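Type IV pilus assembly protein PilF (Thermus thermophilus HB8, PDB 5OIU) probably hydrolyses ATP to power the assembly of type IVa pili, acting as a six-subunit AAA+ motor of the P-loop NTPase clan. Local coordinates at residues 145-150 against 156-161; 161-166 against 212-217; 243-248 against 252-257; 119-124 against 132-137. One frame throughout, in Å; residues are numbered along the deposited sequence.

Along the chain, interaction 4 comes first, followed by 1, 2 and 3, and all four belong to the nucleotide-binding core built on a mixed sheet. Helix 155-166 is the common element: its first turns meet strand 143-148 in interaction 1 and its last turns meet strand 214-217 in interaction 2, with centres about 11 Å apart and S161 shared. Interaction 4, its centre about 12 Å from that of interaction 1, touches the same helix through the loop 119-124, where S161 bonds to the carbonyl of P119. Interaction 3 follows strand 238-243, about 14 Å from interaction 1, and joins it through the hydroxyls of T148 and T245. Sheet, helix and loops are thus tied together around the bound ATP and magnesium.

Interaction 1 of 4, residues 145-150 against 156-161; sequences FLITGP and SFTTFS. With MG (magnesium ion), chain R; ATP (adenosine-5'-triphosphate), chain Q.
I147 lies across the side chain of T159, its CG1 approaching T159 OG1 to 3.6 Å, while its CG2 stands 4.4 Å from CG2 of T158. This small, buried contact joins the strand and helix on the two sides of a P-loop (Walker A motif), which runs from G149 to S156 and wraps the phosphates of the bound ATP. The contact is plain van der Waals packing; the T159 hydroxyl is satisfied by the carbonyl of K155, one turn back, and OG1 of T158 bonds to Q275. The helix end of the motif grips the nucleotide through backbone and side chain alike. S156 N gives a nearly straight hydrogen bond to ATP O2B (2.8 Å, 163°), and the next amide, F157 N, reaches ATP O1A at 2.8 Å with a more bent approach. Having CG anti to the backbone N (chi1 -167°) sends the F157 ring out to the base, where its CD2 comes within 3.4 Å of adenine N7. A serine in place of F157 would remove this ring, and the adenine would probably be freer to shift, while P119, which packs on the ring, would probably lose that neighbour. Magnesium completes the site with six ligands: S156 OG at 2.2 Å, one oxygen each from the beta and gamma phosphates, and three waters. One of these waters also donates to two oxygens of the nucleotide, O2A and O3B, the bond from the water oxygen to ATP O2A measuring 2.7 Å.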
# COMPACT_ATOMS: atom_id res chain seq x y z
N PHE C 145 -22.79 7.40 -12.91
CA PHE C 145 -23.07 6.03 -13.30
C PHE C 145 -22.05 5.65 -14.36
O PHE C 145 -21.93 6.34 -15.38
CB PHE C 145 -24.50 5.92 -13.82
CG PHE C 145 -24.86 4.58 -14.31
CD1 PHE C 145 -24.41 3.45 -13.66
CD2 PHE C 145 -25.64 4.43 -15.45
CE1 PHE C 145 -24.72 2.20 -14.12
CE2 PHE C 145 -25.96 3.18 -15.92
CZ PHE C 145 -25.51 2.06 -15.25
N LEU C 146 -21.27 4.60 -14.09
CA LEU C 146 -20.14 4.24 -14.95
C LEU C 146 -20.53 3.07 -15.83
O LEU C 146 -21.03 2.05 -15.33
CB LEU C 146 -18.91 3.87 -14.12
CG LEU C 146 -18.24 4.97 -13.32
CD1 LEU C 146 -17.00 4.42 -12.61
CD2 LEU C 146 -17.90 6.15 -14.23
N ILE C 147 -20.32 3.22 -17.14
CA ILE C 147 -20.49 2.14 -18.10
C ILE C 147 -19.11 1.63 -18.47
O ILE C 147 -18.25 2.40 -18.90
CB ILE C 147 -21.24 2.59 -19.37
CG1 ILE C 147 -22.48 3.43 -19.04
CG2 ILE C 147 -21.53 1.36 -20.25
CD1 ILE C 147 -23.51 2.72 -18.23
N THR C 148 -18.91 0.34 -18.35
CA THR C 148 -17.56 -0.18 -18.39
C THR C 148 -17.53 -1.48 -19.18
O THR C 148 -18.51 -2.24 -19.25
CB THR C 148 -17.00 -0.34 -16.95
OG1 THR C 148 -15.57 -0.48 -16.98
CG2 THR C 148 -17.59 -1.53 -16.25
N GLY C 149 -16.38 -1.72 -19.81
CA GLY C 149 -16.15 -2.92 -20.55
C GLY C 149 -14.87 -2.78 -21.33
O GLY C 149 -14.27 -1.70 -21.38
N PRO C 150 -14.42 -3.86 -21.94
CA PRO C 150 -13.28 -3.77 -22.84
C PRO C 150 -13.68 -3.04 -24.10
O PRO C 150 -14.85 -2.70 -24.33
CB PRO C 150 -12.91 -5.23 -23.12
CG PRO C 150 -14.20 -5.94 -22.98
CD PRO C 150 -14.96 -5.23 -21.88
N SER C 156 -20.81 2.78 -25.73
CA SER C 156 -21.47 3.96 -26.25
C SER C 156 -22.91 3.67 -26.67
O SER C 156 -23.81 4.50 -26.48
CB SER C 156 -20.67 4.53 -27.41
OG SER C 156 -19.51 5.12 -26.88
N PHE C 157 -23.16 2.49 -27.22
CA PHE C 157 -24.52 2.14 -27.63
C PHE C 157 -25.44 2.09 -26.43
O PHE C 157 -26.56 2.61 -26.46
CB PHE C 157 -24.49 0.81 -28.37
CG PHE C 157 -25.75 0.49 -29.11
CD1 PHE C 157 -25.96 0.99 -30.39
CD2 PHE C 157 -26.69 -0.38 -28.55
CE1 PHE C 157 -27.11 0.65 -31.12
CE2 PHE C 157 -27.83 -0.73 -29.27
CZ PHE C 157 -28.05 -0.21 -30.55
N THR C 158 -24.99 1.46 -25.34
CA THR C 158 -25.78 1.45 -24.10
C THR C 158 -25.97 2.87 -23.56
O THR C 158 -27.08 3.25 -23.18
CB THR C 158 -25.09 0.57 -23.06
OG1 THR C 158 -25.28 -0.80 -23.43
CG2 THR C 158 -25.65 0.81 -21.65
N THR C 159 -24.90 3.66 -23.56
CA THR C 159 -24.93 5.01 -23.01
C THR C 159 -26.00 5.87 -23.68
O THR C 159 -26.79 6.54 -23.01
CB THR C 159 -23.55 5.65 -23.16
OG1 THR C 159 -22.64 5.03 -22.24
CG2 THR C 159 -23.63 7.14 -22.92
N PHE C 160 -26.05 5.84 -25.02
CA PHE C 160 -26.97 6.71 -25.73
C PHE C 160 -28.41 6.23 -25.61
O PHE C 160 -29.33 7.06 -25.58
CB PHE C 160 -26.55 6.82 -27.18
CG PHE C 160 -25.50 7.84 -27.37
CD1 PHE C 160 -25.84 9.18 -27.46
CD2 PHE C 160 -24.16 7.48 -27.38
CE1 PHE C 160 -24.85 10.15 -27.61
CE2 PHE C 160 -23.17 8.44 -27.53
CZ PHE C 160 -23.52 9.78 -27.65
N SER C 161 -28.61 4.92 -25.51
CA SER C 161 -29.92 4.40 -25.13
C SER C 161 -30.39 5.00 -23.81
O SER C 161 -31.55 5.40 -23.68
CB SER C 161 -29.85 2.88 -25.03
OG SER C 161 -31.13 2.35 -24.87
MG MG R . -17.68 3.93 -27.33
PG ATP Q . -15.38 1.75 -28.12
O1G ATP Q . -14.51 0.86 -27.22
O2G ATP Q . -15.77 3.07 -27.49
O3G ATP Q . -14.85 1.92 -29.52
PB ATP Q . -18.00 0.77 -27.45
O1B ATP Q . -17.58 -0.04 -26.25
O2B ATP Q . -18.63 2.13 -27.28
O3B ATP Q . -16.74 0.93 -28.44
PA ATP Q . -20.02 0.57 -29.39
O1A ATP Q . -21.32 1.13 -28.88
O2A ATP Q . -19.15 1.46 -30.26
O3A ATP Q . -19.07 -0.09 -28.28
O5' ATP Q . -20.48 -0.71 -30.23
C5' ATP Q . -19.55 -1.53 -30.94
C4' ATP Q . -20.36 -2.31 -31.97
O4' ATP Q . -21.26 -3.22 -31.32
C3' ATP Q . -21.20 -1.36 -32.80
O3' ATP Q . -21.08 -1.86 -34.15
C2' ATP Q . -22.60 -1.49 -32.19
O2' ATP Q . -23.67 -1.18 -33.10
C1' ATP Q . -22.61 -2.94 -31.68
N9 ATP Q . -23.45 -3.12 -30.48
C8 ATP Q . -23.37 -2.37 -29.36
N7 ATP Q . -24.26 -2.79 -28.43
C5 ATP Q . -24.94 -3.82 -28.94
C6 ATP Q . -26.02 -4.72 -28.47
N6 ATP Q . -26.57 -4.57 -27.24
N1 ATP Q . -26.44 -5.68 -29.31
C2 ATP Q . -25.90 -5.83 -30.54
N3 ATP Q . -24.91 -5.06 -31.03
C4 ATP Q . -24.39 -4.05 -30.29
O HOH W 1 -18.01 3.67 -29.29
O HOH W 2 -16.94 5.90 -27.66
O HOH W 3 -16.98 4.26 -25.56

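Interaction 2 of 4, residues 161-166 against 212-217; sequences SILKRI and PDIIMV
Apolar packing carries this contact, beginning with L163, whose two methyls divide their work. CD2 of L163 meets I214 CG2 at 3.8 Å, the two side chains running antiparallel alongside each other, whereas CD1 of L163 lies 4.0 Å from M216 CG, the leucine roughly perpendicular to the methionine chain. M216 CG, anti to the backbone N (chi1 -158°), lies against the leucine; the bend at chi2 only turns the sulfur and CE beyond it. At the end of the helix I166 brings CG1 to within 3.7 Å of I214 CD1. A backbone carbonyl also borders the contact: I214 CD1 sits 3.3 Å from I166 O, which takes its hydrogen bond from K171 NZ. Helix 161-166 runs antiparallel to strand 214-217 (171°, axes 11.0 Å apart), the helix-on-sheet packing of a P-loop fold; the strand is probably the one carrying the Walker B motif. I240 of strand 238-243 touches both L163 and I166, continuing the apolar layer. Just before the strand, D213 forms a salt bridge with R41 of a second subunit. With no hydrogen bond across it, the contact is held by apolar burial and van der Waals packing, which sets no strict direction between the partners.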
# COMPACT_ATOMS: atom_id res chain seq x y z
N SER C 161 -28.61 4.92 -25.51
CA SER C 161 -29.92 4.40 -25.13
C SER C 161 -30.39 5.00 -23.81
O SER C 161 -31.55 5.40 -23.68
CB SER C 161 -29.85 2.88 -25.03
OG SER C 161 -31.13 2.35 -24.87
N ILE C 162 -29.50 5.06 -22.81
CA ILE C 162 -29.83 5.70 -21.54
C ILE C 162 -30.31 7.13 -21.77
O ILE C 162 -31.43 7.50 -21.40
CB ILE C 162 -28.62 5.67 -20.59
CG1 ILE C 162 -28.25 4.23 -20.21
CG2 ILE C 162 -28.87 6.56 -19.37
CD1 ILE C 162 -27.17 4.15 -19.16
N LEU C 163 -29.45 7.94 -22.39
CA LEU C 163 -29.77 9.33 -22.69
C LEU C 163 -31.08 9.47 -23.48
O LEU C 163 -31.83 10.42 -23.27
CB LEU C 163 -28.61 9.98 -23.46
CG LEU C 163 -27.25 10.11 -22.74
CD1 LEU C 163 -26.32 11.01 -23.53
CD2 LEU C 163 -27.38 10.63 -21.29
N LYS C 164 -31.37 8.51 -24.36
CA LYS C 164 -32.66 8.51 -25.05
C LYS C 164 -33.82 8.53 -24.06
O LYS C 164 -34.81 9.23 -24.27
CB LYS C 164 -32.76 7.31 -25.98
CG LYS C 164 -33.55 7.58 -27.24
CD LYS C 164 -33.43 6.40 -28.21
CE LYS C 164 -34.31 6.58 -29.45
NZ LYS C 164 -33.52 6.32 -30.70
N ARG C 165 -33.70 7.78 -22.97
CA ARG C 165 -34.77 7.78 -21.98
C ARG C 165 -34.77 9.04 -21.13
O ARG C 165 -35.81 9.67 -20.96
CB ARG C 165 -34.68 6.54 -21.09
CG ARG C 165 -35.79 6.45 -20.05
CD ARG C 165 -37.20 6.46 -20.67
NE ARG C 165 -37.32 5.57 -21.83
CZ ARG C 165 -37.59 4.27 -21.77
NH1 ARG C 165 -37.79 3.69 -20.60
NH2 ARG C 165 -37.65 3.54 -22.88
N ILE C 166 -33.62 9.44 -20.58
CA ILE C 166 -33.63 10.40 -19.48
C ILE C 166 -33.39 11.85 -19.89
O ILE C 166 -33.56 12.74 -19.04
CB ILE C 166 -32.61 10.01 -18.38
CG1 ILE C 166 -31.16 10.18 -18.88
CG2 ILE C 166 -32.89 8.61 -17.86
CD1 ILE C 166 -30.11 9.97 -17.83
N PRO C 212 -26.01 22.60 -16.56
CA PRO C 212 -26.48 21.30 -17.02
C PRO C 212 -27.27 20.55 -15.94
O PRO C 212 -27.20 20.85 -14.74
CB PRO C 212 -25.15 20.58 -17.32
CG PRO C 212 -24.23 20.99 -16.18
CD PRO C 212 -24.70 22.46 -15.85
N ASP C 213 -28.01 19.55 -16.38
CA ASP C 213 -28.62 18.56 -15.51
C ASP C 213 -27.98 17.20 -15.69
O ASP C 213 -27.66 16.52 -14.71
CB ASP C 213 -30.14 18.45 -15.80
CG ASP C 213 -30.88 19.76 -15.54
OD1 ASP C 213 -31.08 20.10 -14.35
OD2 ASP C 213 -31.22 20.45 -16.52
N ILE C 214 -27.76 16.80 -16.93
CA ILE C 214 -27.16 15.52 -17.27
C ILE C 214 -25.87 15.80 -18.03
O ILE C 214 -25.88 16.53 -19.03
CB ILE C 214 -28.11 14.67 -18.12
CG1 ILE C 214 -29.36 14.30 -17.31
CG2 ILE C 214 -27.37 13.44 -18.66
CD1 ILE C 214 -30.51 13.76 -18.17
N ILE C 215 -24.77 15.24 -17.55
CA ILE C 215 -23.49 15.34 -18.22
C ILE C 215 -23.08 13.95 -18.67
O ILE C 215 -23.16 12.99 -17.90
CB ILE C 215 -22.42 15.95 -17.30
CG1 ILE C 215 -22.73 17.44 -17.08
CG2 ILE C 215 -21.05 15.77 -17.91
CD1 ILE C 215 -22.01 18.07 -15.92
N MET C 216 -22.61 13.85 -19.91
CA MET C 216 -22.08 12.60 -20.43
C MET C 216 -20.62 12.79 -20.79
O MET C 216 -20.29 13.61 -21.65
CB MET C 216 -22.87 12.13 -21.66
CG MET C 216 -22.72 10.62 -21.91
SD MET C 216 -21.18 10.12 -22.72
CE MET C 216 -21.64 10.29 -24.45
N VAL C 217 -19.75 12.03 -20.13
CA VAL C 217 -18.33 12.04 -20.41
C VAL C 217 -18.02 10.80 -21.25
O VAL C 217 -18.17 9.67 -20.78
CB VAL C 217 -17.52 12.08 -19.11
CG1 VAL C 217 -16.04 12.03 -19.42
CG2 VAL C 217 -17.85 13.34 -18.33

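Interaction 3 of 4, residues 243-248 against 252-257; sequences LHTNDA and ITRLDE
The R254 chain leaves its helix with CG trans to the amide nitrogen (chi1 -175°) and then bends at chi2 (64°), which lays CB and CG beside the loop 243-248 and turns the guanidinium along it. T245, its CG2 placed anti to the carbonyl carbon, sets that methyl 3.9 Å from R254 CB. L243 adds CD2 at 4.2 Å from the same R254 CB, so two side chains touch the arginine's aliphatic base. H244 O lies at the edge of the guanidinium, near its plane, but 3.6 Å from R254 NH1, and no hydrogen bond forms. R254 NE makes a long salt bridge of 3.7 Å to E257 OE2 on its own helix. The loop leads from strand 238-243 into helix 248-257 and probably forms part of the His box of secretion ATPases; the side chain of H244 comes within about 4 Å of the bound ATP, nearest atoms. D247 is the N-cap of the helix, its OD2 accepting from the amide of Q250 and its OD1 salt-bridged to K355. T245 OG1 donates to D247 O at 2.8 Å, tilted 33° out of the carbonyl plane, and is also bonded to the hydroxyl of T148 on strand 143-148. With an alanine at T245 both bonds and the methyl against R254 CB would go, and the loop would probably be less firmly tied to T148, which keeps its bond to L243 O.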
# COMPACT_ATOMS: atom_id res chain seq x y z
N LEU C 243 -15.76 4.04 -18.77
CA LEU C 243 -14.46 3.68 -18.22
C LEU C 243 -14.05 2.33 -18.79
O LEU C 243 -14.89 1.48 -19.09
CB LEU C 243 -14.52 3.61 -16.71
CG LEU C 243 -13.26 3.83 -15.91
CD1 LEU C 243 -12.76 5.25 -16.10
CD2 LEU C 243 -13.55 3.56 -14.44
N HIS C 244 -12.75 2.14 -18.96
CA HIS C 244 -12.20 0.90 -19.49
C HIS C 244 -11.65 0.07 -18.33
O HIS C 244 -10.58 0.36 -17.79
CB HIS C 244 -11.14 1.19 -20.54
CG HIS C 244 -11.70 1.87 -21.75
ND1 HIS C 244 -12.09 3.19 -21.75
CD2 HIS C 244 -11.95 1.40 -23.00
CE1 HIS C 244 -12.55 3.51 -22.95
NE2 HIS C 244 -12.47 2.44 -23.73
N THR C 245 -12.44 -0.93 -17.93
CA THR C 245 -12.07 -1.99 -17.00
C THR C 245 -12.76 -3.25 -17.47
O THR C 245 -13.70 -3.20 -18.27
CB THR C 245 -12.51 -1.70 -15.55
OG1 THR C 245 -13.94 -1.77 -15.46
CG2 THR C 245 -12.03 -0.33 -15.08
N ASN C 246 -12.33 -4.40 -16.97
CA ASN C 246 -12.92 -5.64 -17.44
C ASN C 246 -13.95 -6.20 -16.46
O ASN C 246 -14.38 -7.35 -16.60
CB ASN C 246 -11.82 -6.65 -17.76
CG ASN C 246 -11.43 -6.60 -19.23
OD1 ASN C 246 -10.98 -5.55 -19.72
ND2 ASN C 246 -11.64 -7.71 -19.96
N ASP C 247 -14.42 -5.38 -15.53
CA ASP C 247 -15.20 -5.88 -14.41
C ASP C 247 -15.79 -4.67 -13.70
O ASP C 247 -15.16 -3.61 -13.66
CB ASP C 247 -14.28 -6.71 -13.50
CG ASP C 247 -14.89 -7.01 -12.16
OD1 ASP C 247 -15.79 -7.87 -12.08
OD2 ASP C 247 -14.45 -6.38 -11.17
N ALA C 248 -16.99 -4.83 -13.16
CA ALA C 248 -17.68 -3.68 -12.58
C ALA C 248 -16.98 -3.18 -11.33
O ALA C 248 -16.65 -2.00 -11.22
CB ALA C 248 -19.13 -4.05 -12.26
N ILE C 252 -14.38 0.88 -9.50
CA ILE C 252 -14.13 1.60 -8.25
C ILE C 252 -12.63 1.72 -8.02
O ILE C 252 -12.11 2.80 -7.72
CB ILE C 252 -14.82 0.89 -7.07
CG1 ILE C 252 -16.33 0.86 -7.25
CG2 ILE C 252 -14.44 1.54 -5.75
CD1 ILE C 252 -17.00 -0.10 -6.35
N THR C 253 -11.92 0.60 -8.13
CA THR C 253 -10.48 0.60 -7.95
C THR C 253 -9.81 1.53 -8.95
O THR C 253 -8.87 2.26 -8.60
CB THR C 253 -9.93 -0.81 -8.09
OG1 THR C 253 -10.51 -1.62 -7.06
CG2 THR C 253 -8.42 -0.82 -7.94
N ARG C 254 -10.29 1.55 -10.18
CA ARG C 254 -9.65 2.35 -11.21
C ARG C 254 -9.83 3.86 -10.96
O ARG C 254 -8.94 4.66 -11.28
CB ARG C 254 -10.19 1.95 -12.57
CG ARG C 254 -9.51 2.65 -13.69
CD ARG C 254 -8.04 2.25 -13.73
NE ARG C 254 -7.23 3.19 -14.50
CZ ARG C 254 -7.45 3.51 -15.78
NH1 ARG C 254 -8.47 2.98 -16.48
NH2 ARG C 254 -6.64 4.38 -16.38
N LEU C 255 -10.98 4.27 -10.42
CA LEU C 255 -11.15 5.68 -10.03
C LEU C 255 -10.18 6.04 -8.91
O LEU C 255 -9.59 7.13 -8.91
CB LEU C 255 -12.59 5.96 -9.58
CG LEU C 255 -13.68 6.14 -10.64
CD1 LEU C 255 -15.06 6.19 -10.00
CD2 LEU C 255 -13.42 7.40 -11.43
N ASP C 256 -10.03 5.13 -7.94
CA ASP C 256 -9.09 5.33 -6.85
C ASP C 256 -7.68 5.57 -7.38
O ASP C 256 -6.97 6.47 -6.89
CB ASP C 256 -9.14 4.12 -5.91
CG ASP C 256 -8.35 4.31 -4.62
OD1 ASP C 256 -7.71 5.36 -4.41
OD2 ASP C 256 -8.40 3.37 -3.80
N GLU C 257 -7.25 4.80 -8.39
CA GLU C 257 -5.90 4.97 -8.91
C GLU C 257 -5.73 6.26 -9.68
O GLU C 257 -4.63 6.81 -9.75
CB GLU C 257 -5.50 3.80 -9.80
CG GLU C 257 -5.95 2.47 -9.33
CD GLU C 257 -5.70 1.38 -10.36
OE1 GLU C 257 -5.67 0.19 -9.97
OE2 GLU C 257 -5.52 1.73 -11.55

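Interaction 4 of 4, residues 119-124 against 132-137; sequences PEIEDL and ERFKEV
The ring of F134 receives I121 at its edge: the methyl CG2 of I121 lies near the ring plane, 4.3 Å from F134 CE2. L124 comes to the same corner, its CD1 also 4.3 Å from F134 CE2, so two branched side chains of the loop converge on one ring atom. The ring is further stacked with that of F126, and L334 of strand 328-336 and F145 of strand 143-148 also touch it. I121 reaches a second partner with its other branch. With CG1 lying between the backbone N and the carbonyl carbon (chi1 54°), CD1 is carried to 3.8 Å from K135 CG, the isoleucine arm running crosswise to the lysine chain. The loop 119-124 belongs to the connection that leads from the antiparallel sheet into helix 128-138, which is followed by the P-loop strand 143-148 of the nucleotide-binding core. A short 3-10 turn at 121-122 shapes it, D123 N bonding to E120 O at 3.0 Å. I121 in the turn and L124 after it both point toward the helix. K135 bends at chi3 and keeps its amine 5.9 Å from E122 OE1, measured from K135 NZ, too far for a salt bridge, although the opposite charges may still attract weakly. E122 instead pairs through OE2 with R165 on helix 155-166, to which E120 is also bridged, while the carbonyl of P119 takes a hydrogen bond from S161 OG.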
# COMPACT_ATOMS: atom_id res chain seq x y z
N PRO C 119 -31.71 2.12 -29.69
CA PRO C 119 -32.99 1.57 -29.22
C PRO C 119 -33.41 2.15 -27.87
O PRO C 119 -32.64 2.81 -27.17
CB PRO C 119 -32.66 0.09 -29.07
CG PRO C 119 -31.21 0.09 -28.63
CD PRO C 119 -30.57 1.34 -29.18
N GLU C 120 -34.67 1.89 -27.53
CA GLU C 120 -35.12 2.15 -26.17
C GLU C 120 -34.44 1.18 -25.22
O GLU C 120 -34.03 0.08 -25.60
CB GLU C 120 -36.64 2.01 -26.08
CG GLU C 120 -37.44 3.10 -26.84
CD GLU C 120 -36.96 4.53 -26.53
OE1 GLU C 120 -36.79 4.90 -25.34
OE2 GLU C 120 -36.75 5.30 -27.51
N ILE C 121 -34.32 1.58 -23.95
CA ILE C 121 -33.57 0.77 -23.00
C ILE C 121 -34.16 -0.62 -22.82
O ILE C 121 -33.50 -1.51 -22.28
CB ILE C 121 -33.48 1.49 -21.65
CG1 ILE C 121 -34.86 1.88 -21.16
CG2 ILE C 121 -32.52 2.69 -21.72
CD1 ILE C 121 -34.86 2.11 -19.67
N GLU C 122 -35.41 -0.84 -23.26
CA GLU C 122 -36.07 -2.12 -23.06
C GLU C 122 -35.65 -3.17 -24.08
O GLU C 122 -35.94 -4.35 -23.88
CB GLU C 122 -37.60 -1.93 -23.10
CG GLU C 122 -38.16 -1.23 -21.86
CD GLU C 122 -38.15 0.30 -21.96
OE1 GLU C 122 -38.39 0.96 -20.92
OE2 GLU C 122 -37.91 0.83 -23.08
N ASP C 123 -34.98 -2.76 -25.16
CA ASP C 123 -34.40 -3.68 -26.13
C ASP C 123 -32.88 -3.74 -26.01
O ASP C 123 -32.19 -4.00 -27.00
CB ASP C 123 -34.78 -3.28 -27.56
CG ASP C 123 -36.26 -2.99 -27.71
OD1 ASP C 123 -37.06 -3.89 -27.37
OD2 ASP C 123 -36.63 -1.87 -28.18
N LEU C 124 -32.33 -3.48 -24.83
CA LEU C 124 -30.89 -3.56 -24.65
C LEU C 124 -30.43 -4.95 -24.25
O LEU C 124 -29.22 -5.13 -24.06
CB LEU C 124 -30.42 -2.57 -23.58
CG LEU C 124 -30.19 -1.15 -24.04
CD1 LEU C 124 -29.87 -0.28 -22.82
CD2 LEU C 124 -29.07 -1.12 -25.03
N GLU C 132 -34.79 -4.00 -13.86
CA GLU C 132 -35.51 -3.12 -12.94
C GLU C 132 -34.56 -2.35 -12.04
O GLU C 132 -34.81 -1.19 -11.71
CB GLU C 132 -36.51 -3.93 -12.11
CG GLU C 132 -37.52 -4.71 -12.93
CD GLU C 132 -38.39 -3.81 -13.81
OE1 GLU C 132 -38.53 -2.60 -13.50
OE2 GLU C 132 -38.94 -4.32 -14.82
N ARG C 133 -33.47 -2.98 -11.61
CA ARG C 133 -32.49 -2.23 -10.85
C ARG C 133 -31.74 -1.26 -11.76
O ARG C 133 -31.32 -0.19 -11.30
CB ARG C 133 -31.57 -3.21 -10.10
CG ARG C 133 -32.35 -4.31 -9.37
CD ARG C 133 -31.74 -4.75 -8.03
NE ARG C 133 -30.28 -4.62 -8.00
CZ ARG C 133 -29.46 -5.42 -7.30
NH1 ARG C 133 -29.95 -6.41 -6.56
NH2 ARG C 133 -28.13 -5.23 -7.35
N PHE C 134 -31.66 -1.57 -13.05
CA PHE C 134 -30.98 -0.69 -14.01
C PHE C 134 -31.77 0.59 -14.23
O PHE C 134 -31.20 1.69 -14.20
CB PHE C 134 -30.79 -1.44 -15.33
CG PHE C 134 -30.29 -0.59 -16.46
CD1 PHE C 134 -29.00 -0.09 -16.46
CD2 PHE C 134 -31.10 -0.31 -17.55
CE1 PHE C 134 -28.54 0.68 -17.51
CE2 PHE C 134 -30.64 0.46 -18.61
CZ PHE C 134 -29.36 0.96 -18.59
N LYS C 135 -33.08 0.46 -14.51
CA LYS C 135 -33.98 1.61 -14.59
C LYS C 135 -33.88 2.46 -13.33
O LYS C 135 -33.89 3.70 -13.39
CB LYS C 135 -35.43 1.13 -14.76
CG LYS C 135 -35.94 1.02 -16.17
CD LYS C 135 -37.40 0.51 -16.17
CE LYS C 135 -38.33 1.41 -15.35
NZ LYS C 135 -39.70 0.83 -15.22
N GLU C 136 -33.80 1.81 -12.18
CA GLU C 136 -33.74 2.54 -10.93
C GLU C 136 -32.43 3.30 -10.79
O GLU C 136 -32.42 4.41 -10.26
CB GLU C 136 -33.98 1.55 -9.80
CG GLU C 136 -33.72 2.07 -8.42
CD GLU C 136 -34.04 1.02 -7.39
OE1 GLU C 136 -34.60 -0.03 -7.80
OE2 GLU C 136 -33.74 1.25 -6.19
N VAL C 137 -31.32 2.76 -11.30
CA VAL C 137 -30.06 3.50 -11.22
C VAL C 137 -30.12 4.76 -12.08
O VAL C 137 -29.79 5.86 -11.61
CB VAL C 137 -28.88 2.61 -11.63
CG1 VAL C 137 -27.58 3.42 -11.64
CG2 VAL C 137 -28.75 1.45 -10.69